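Local coordinates for hypothetical protein SIFV0014 (Sulfolobus islandicus filamentous virus, PDB 2H36) that is of unknown function but belongs to the DUF1374 family and may be related to the viral anti-CRISPR protein AcrID1, at residues I40-P45 against Y102-W107; G70-Q75 against F90-E95. All blocks are in the same frame, centred on the assembly; numbering follows the deposited sequence.

Contact 1 of 2, residues I40-P45 against Y102-W107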
loop_
_atom_site.group_PDB
_atom_site.type_symbol
_atom_site.label_atom_id
_atom_site.label_comp_id
_atom_site.label_asym_id
_atom_site.label_seq_id
_atom_site.Cartn_x
_atom_site.Cartn_y
_atom_site.Cartn_z
ATOM N N ILE A 40 8.677 6.554 3.276
ATOM C CA ILE A 40 7.635 7.304 3.983
ATOM C C ILE A 40 7.448 6.720 5.376
ATOM O O ILE A 40 7.132 5.530 5.514
ATOM C CB ILE A 40 6.238 7.237 3.371
ATOM C CG1 ILE A 40 6.275 7.649 1.901
ATOM C CG2 ILE A 40 5.267 8.099 4.163
ATOM C CD1 ILE A 40 4.977 7.279 1.123
ATOM N N LYS A 41 7.639 7.552 6.400
ATOM C CA LYS A 41 7.441 7.126 7.793
ATOM C C LYS A 41 6.192 7.737 8.410
ATOM O O LYS A 41 5.946 8.934 8.273
ATOM C CB LYS A 41 8.627 7.522 8.650
ATOM C CG LYS A 41 9.677 6.468 8.872
ATOM C CD LYS A 41 10.238 6.701 10.270
ATOM C CE LYS A 41 11.698 6.343 10.406
ATOM N NZ LYS A 41 12.273 7.181 11.511
ATOM N N PHE A 42 5.411 6.919 9.108
ATOM C CA PHE A 42 4.153 7.382 9.706
ATOM C C PHE A 42 4.158 7.470 11.228
ATOM O O PHE A 42 4.293 6.451 11.907
ATOM C CB PHE A 42 2.995 6.461 9.313
ATOM C CG PHE A 42 2.694 6.448 7.837
ATOM C CD1 PHE A 42 3.219 5.453 7.015
ATOM C CD2 PHE A 42 1.876 7.422 7.269
ATOM C CE1 PHE A 42 2.939 5.428 5.646
ATOM C CE2 PHE A 42 1.584 7.404 5.904
ATOM C CZ PHE A 42 2.122 6.401 5.089
ATOM N N LYS A 43 3.975 8.693 11.746
ATOM C CA LYS A 43 3.930 8.944 13.197
ATOM C C LYS A 43 2.783 8.029 13.636
ATOM O O LYS A 43 2.986 7.037 14.345
ATOM C CB LYS A 43 3.692 10.441 13.456
ATOM C CG LYS A 43 3.791 10.895 14.917
ATOM C CD LYS A 43 3.520 12.405 15.068
ATOM C CE LYS A 43 4.711 13.266 14.612
ATOM N NZ LYS A 43 4.391 14.730 14.559
ATOM N N ASP A 44 1.594 8.335 13.071
ATOM C CA ASP A 44 0.392 7.573 13.366
ATOM C C ASP A 44 0.393 6.647 12.156
ATOM O O ASP A 44 0.607 7.113 11.029
ATOM C CB ASP A 44 -0.846 8.460 13.493
ATOM C CG ASP A 44 -0.621 9.631 14.431
ATOM O OD1 ASP A 44 -0.315 9.396 15.626
ATOM O OD2 ASP A 44 -0.745 10.788 13.966
ATOM N N PRO A 45 0.161 5.335 12.376
ATOM C CA PRO A 45 0.213 4.383 11.267
ATOM C C PRO A 45 -1.008 4.500 10.357
ATOM O O PRO A 45 -2.085 4.876 10.813
ATOM C CB PRO A 45 0.251 3.025 11.969
ATOM C CG PRO A 45 -0.438 3.261 13.253
ATOM C CD PRO A 45 -0.046 4.650 13.664
ATOM N N TYR A 102 3.416 1.401 9.519
ATOM C CA TYR A 102 4.265 2.418 10.111
ATOM C C TYR A 102 5.294 2.966 9.124
ATOM O O TYR A 102 5.771 4.090 9.286
ATOM C CB TYR A 102 4.944 1.887 11.357
ATOM C CG TYR A 102 4.011 1.778 12.532
ATOM C CD1 TYR A 102 3.201 0.644 12.713
ATOM C CD2 TYR A 102 3.932 2.804 13.472
ATOM C CE1 TYR A 102 2.334 0.543 13.802
ATOM C CE2 TYR A 102 3.072 2.711 14.563
ATOM C CZ TYR A 102 2.279 1.580 14.723
ATOM O OH TYR A 102 1.439 1.499 15.810
ATOM N N GLU A 103 5.604 2.196 8.084
ATOM C CA GLU A 103 6.649 2.593 7.151
ATOM C C GLU A 103 6.758 1.950 5.763
ATOM O O GLU A 103 6.783 0.720 5.628
ATOM C CB GLU A 103 8.024 2.229 7.738
ATOM C CG GLU A 103 9.204 2.716 6.911
ATOM C CD GLU A 103 10.544 2.568 7.627
ATOM O OE1 GLU A 103 10.594 2.663 8.883
ATOM O OE2 GLU A 103 11.563 2.378 6.915
ATOM N N VAL A 104 6.797 2.793 4.735
ATOM C CA VAL A 104 6.911 2.286 3.375
ATOM C C VAL A 104 8.216 2.776 2.765
ATOM O O VAL A 104 8.627 3.931 2.954
ATOM C CB VAL A 104 5.756 2.722 2.439
ATOM C CG1 VAL A 104 5.802 1.907 1.136
ATOM C CG2 VAL A 104 4.403 2.561 3.108
ATOM N N GLN A 105 8.851 1.891 2.010
ATOM C CA GLN A 105 10.130 2.159 1.433
ATOM C C GLN A 105 10.129 1.549 0.051
ATOM O O GLN A 105 9.536 0.485 -0.162
ATOM C CB GLN A 105 11.157 1.468 2.285
ATOM C CG GLN A 105 12.542 1.997 2.177
ATOM C CD GLN A 105 13.318 1.638 3.406
ATOM O OE1 GLN A 105 13.043 0.614 4.049
ATOM N NE2 GLN A 105 14.281 2.480 3.766
ATOM N N GLY A 106 10.776 2.226 -0.891
ATOM C CA GLY A 106 10.919 1.711 -2.242
ATOM C C GLY A 106 12.327 1.907 -2.751
ATOM O O GLY A 106 13.000 2.874 -2.385
ATOM N N TRP A 107 12.787 0.982 -3.586
ATOM C CA TRP A 107 14.095 1.105 -4.240
ATOM C C TRP A 107 14.226 0.075 -5.369
ATOM O O TRP A 107 13.402 -0.844 -5.478
ATOM C CB TRP A 107 15.259 1.018 -3.223
ATOM C CG TRP A 107 15.436 -0.321 -2.563
ATOM C CD1 TRP A 107 16.347 -1.277 -2.892
ATOM C CD2 TRP A 107 14.680 -0.851 -1.457
ATOM N NE1 TRP A 107 16.210 -2.373 -2.073
ATOM C CE2 TRP A 107 15.199 -2.139 -1.179
ATOM C CE3 TRP A 107 13.605 -0.369 -0.681
ATOM C CZ2 TRP A 107 14.677 -2.957 -0.165
ATOM C CZ3 TRP A 107 13.091 -1.179 0.328
ATOM C CH2 TRP A 107 13.630 -2.461 0.576
#
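Ile40 and Val104 form an antiparallel hydrogen-bonded pair, with Ile40 N reaching Val104 O and Val104 N returning to Ile40 O; the axes of strands 40-42 and 102-107 approach to 4.8 Å and run 175° apart. A third bond, from Phe42 N to Tyr102 O at 2.9 Å, precedes a change of direction at Lys43 and Asp44. Beyond that bend Pro45 lays its CB-CG-CD edge over one face of the Tyr102 ring: CB sits 3.6 Å from the ring centroid, nearly on the ring normal, in a CH-pi contact, and CG reaches toward the CZ end. Tyr102 CG is anti to the carbonyl carbon (chi1 -74°), which carries the ring against the proline. The Phe42 ring instead turns its edge to the other strand, CE1 meeting Val104 CG2 at 4.1 Å, while Ile40 CG2 lies over one face, toward the rim. Lys41 and Glu103 run side by side, but Lys41 NZ stays 5.5 Å from Glu103 OE1, so their opposite charges attract at most over a distance. Strands 37-42 and 45-49, joined by the bend, thus both pair antiparallel with 98-109, whose other edge carries a classic beta bulge at Tyr102-Glu103 opposite Thr91.

Contact 2 of 2, residues G70-Q75 against F90-E95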
loop_
_atom_site.group_PDB
_atom_site.type_symbol
_atom_site.label_atom_id
_atom_site.label_comp_id
_atom_site.label_asym_id
_atom_site.label_seq_id
_atom_site.Cartn_x
_atom_site.Cartn_y
_atom_site.Cartn_z
ATOM N N GLY A 70 5.233 -7.517 17.533
ATOM C CA GLY A 70 4.019 -7.209 16.774
ATOM C C GLY A 70 4.232 -6.812 15.317
ATOM O O GLY A 70 3.273 -6.503 14.617
ATOM N N ILE A 71 5.584 -6.663 14.987
ATOM C CA ILE A 71 5.882 -6.123 13.657
ATOM C C ILE A 71 6.257 -7.021 12.482
ATOM O O ILE A 71 6.980 -7.996 12.648
ATOM C CB ILE A 71 7.070 -5.153 13.950
ATOM C CG1 ILE A 71 6.696 -4.174 15.061
ATOM C CG2 ILE A 71 7.510 -4.393 12.676
ATOM C CD1 ILE A 71 7.881 -3.609 15.808
ATOM N N THR A 72 5.786 -6.654 11.293
ATOM C CA THR A 72 6.055 -7.400 10.075
ATOM C C THR A 72 6.728 -6.534 9.026
ATOM O O THR A 72 6.118 -5.612 8.483
ATOM C CB THR A 72 4.737 -7.905 9.444
ATOM O OG1 THR A 72 4.024 -8.724 10.382
ATOM C CG2 THR A 72 4.999 -8.677 8.142
ATOM N N ILE A 73 7.957 -6.907 8.657
ATOM C CA ILE A 73 8.645 -6.134 7.618
ATOM C C ILE A 73 8.305 -7.013 6.414
ATOM O O ILE A 73 8.589 -8.211 6.401
ATOM C CB ILE A 73 10.163 -5.886 7.881
ATOM C CG1 ILE A 73 10.330 -4.914 9.042
ATOM C CG2 ILE A 73 10.851 -5.351 6.626
ATOM C CD1 ILE A 73 11.491 -5.210 9.898
ATOM N N ASP A 74 7.569 -6.403 5.465
ATOM C CA ASP A 74 7.102 -7.190 4.347
ATOM C C ASP A 74 7.741 -6.657 3.079
ATOM O O ASP A 74 7.627 -5.466 2.758
ATOM C CB ASP A 74 5.588 -7.041 4.412
ATOM C CG ASP A 74 4.863 -8.105 3.633
ATOM O OD1 ASP A 74 5.525 -9.104 3.261
ATOM O OD2 ASP A 74 3.634 -7.937 3.405
ATOM N N GLN A 75 8.412 -7.530 2.345
ATOM C CA GLN A 75 9.084 -7.086 1.138
ATOM C C GLN A 75 8.494 -7.663 -0.161
ATOM O O GLN A 75 8.171 -8.850 -0.245
ATOM C CB GLN A 75 10.566 -7.392 1.258
ATOM C CG GLN A 75 11.403 -6.764 0.184
ATOM C CD GLN A 75 12.874 -6.836 0.509
ATOM O OE1 GLN A 75 13.646 -7.476 -0.209
ATOM N NE2 GLN A 75 13.274 -6.188 1.606
ATOM N N PHE A 90 6.964 -2.806 3.241
ATOM C CA PHE A 90 6.051 -2.261 4.266
ATOM C C PHE A 90 6.296 -2.750 5.680
ATOM O O PHE A 90 6.248 -3.958 5.935
ATOM C CB PHE A 90 4.609 -2.669 4.002
ATOM C CG PHE A 90 4.045 -2.136 2.714
ATOM C CD1 PHE A 90 4.187 -2.849 1.525
ATOM C CD2 PHE A 90 3.336 -0.942 2.690
ATOM C CE1 PHE A 90 3.655 -2.371 0.341
ATOM C CE2 PHE A 90 2.798 -0.466 1.504
ATOM C CZ PHE A 90 2.960 -1.181 0.330
ATOM N N THR A 91 6.427 -1.782 6.615
ATOM C CA THR A 91 6.667 -2.166 8.003
ATOM C C THR A 91 5.302 -1.956 8.624
ATOM O O THR A 91 4.743 -0.869 8.511
ATOM C CB THR A 91 7.693 -1.313 8.735
ATOM O OG1 THR A 91 8.974 -1.512 8.138
ATOM C CG2 THR A 91 7.772 -1.711 10.186
ATOM N N TYR A 92 4.751 -2.985 9.259
ATOM C CA TYR A 92 3.428 -2.848 9.869
ATOM C C TYR A 92 2.978 -3.809 10.962
ATOM O O TYR A 92 3.304 -4.999 10.946
ATOM C CB TYR A 92 2.332 -3.093 8.829
ATOM C CG TYR A 92 2.176 -4.528 8.366
ATOM C CD1 TYR A 92 2.657 -4.933 7.119
ATOM C CD2 TYR A 92 1.508 -5.470 9.152
ATOM C CE1 TYR A 92 2.496 -6.246 6.677
ATOM C CE2 TYR A 92 1.350 -6.784 8.725
ATOM C CZ TYR A 92 1.840 -7.161 7.485
ATOM O OH TYR A 92 1.674 -8.457 7.058
ATOM N N ARG A 93 2.138 -3.229 11.867
ATOM C CA ARG A 93 1.576 -4.056 12.930
ATOM C C ARG A 93 0.199 -4.374 12.380
ATOM O O ARG A 93 -0.346 -3.618 11.567
ATOM C CB ARG A 93 1.446 -3.329 14.262
ATOM C CG ARG A 93 2.741 -3.245 15.029
ATOM C CD ARG A 93 2.632 -2.230 16.132
ATOM N NE ARG A 93 1.602 -2.599 17.092
ATOM C CZ ARG A 93 1.337 -1.915 18.196
ATOM N NH1 ARG A 93 2.029 -0.822 18.485
ATOM N NH2 ARG A 93 0.383 -2.325 19.013
ATOM N N LYS A 94 -0.358 -5.495 12.815
ATOM C CA LYS A 94 -1.638 -5.945 12.316
ATOM C C LYS A 94 -2.461 -6.424 13.487
ATOM O O LYS A 94 -2.040 -7.320 14.221
ATOM C CB LYS A 94 -1.434 -7.061 11.289
ATOM C CG LYS A 94 -2.709 -7.763 10.874
ATOM C CD LYS A 94 -2.485 -8.530 9.576
ATOM C CE LYS A 94 -3.770 -9.338 9.260
ATOM N NZ LYS A 94 -3.682 -9.710 7.795
ATOM N N GLU A 95 -3.629 -5.818 13.675
ATOM C CA GLU A 95 -4.509 -6.264 14.744
ATOM C C GLU A 95 -6.031 -6.038 14.752
ATOM O O GLU A 95 -6.520 -4.933 15.045
ATOM C CB GLU A 95 -3.968 -5.854 16.135
ATOM C CG GLU A 95 -3.927 -4.348 16.471
ATOM C CD GLU A 95 -3.773 -4.135 17.984
ATOM O OE1 GLU A 95 -2.649 -3.760 18.407
ATOM O OE2 GLU A 95 -4.759 -4.376 18.748
#
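Thr72 faces Tyr92 as a hydrogen-bonded pair of the hairpin 71-79/85-94, and its side chain packs on one face of the tyrosine ring. Tyr92 CG sits between its own backbone N and carbonyl carbon (chi1 71°), which folds the ring over the neighbouring strand. Thr72 CB lies 3.7 Å from the ring centroid in a CH-pi contact, offset toward the rim; with OG1 beside the backbone N (chi1 -58°), CG2 is the branch anti to that N and comes within 3.5 Å of Tyr92 OH. Asp74 approaches the ring's edge, its carboxylate plane turned 74° from the ring, with OD2 in the ring plane 3.9 Å from Tyr92 CE1. Tyr53 meets the Phe90 and Tyr92 rings edge to face. On the opposite face of the sheet, Ile71 CG2 touches Thr91 CG2 at 3.7 Å, and Ile73 CG1 lies beside Thr91 OG1. Gly70 O receives a CA-H...O contact from Arg93 CA, 3.4 Å, and touches CG; Arg93 pairs with Glu95 in a salt bridge whose NH2 to OE1 hydrogen bond is weak. One face is thus aromatic around buried Asp74, whose OD2 is gripped by the hydroxyls of Tyr53 and Tyr76; the other bears exposed Ile71, Ile73 and Arg93 with Thr91, meeting mainly through methyls and methylenes.

The two contacts, with centres about 11 Å apart, belong to one antiparallel sheet in which strands 85-94 and 98-109 are neighbours, and contact 2 is nested within the chain loop that contact 1 closes. Val104 CG2 of contact 1 packs on Phe90 CD2 of contact 2 at 3.7 Å, so that Phe42, Val104 and Phe90 touch in series across three strands. Beside the bulge, Tyr102 OH packs against Arg93 NH1, 3.6 Å away. Thr91 joins the two pairings within the sheet: Tyr102 N lies 2.8 Å from Thr91 O, and Glu103 O 2.7 Å from Thr91 N, both probable hydrogen bonds.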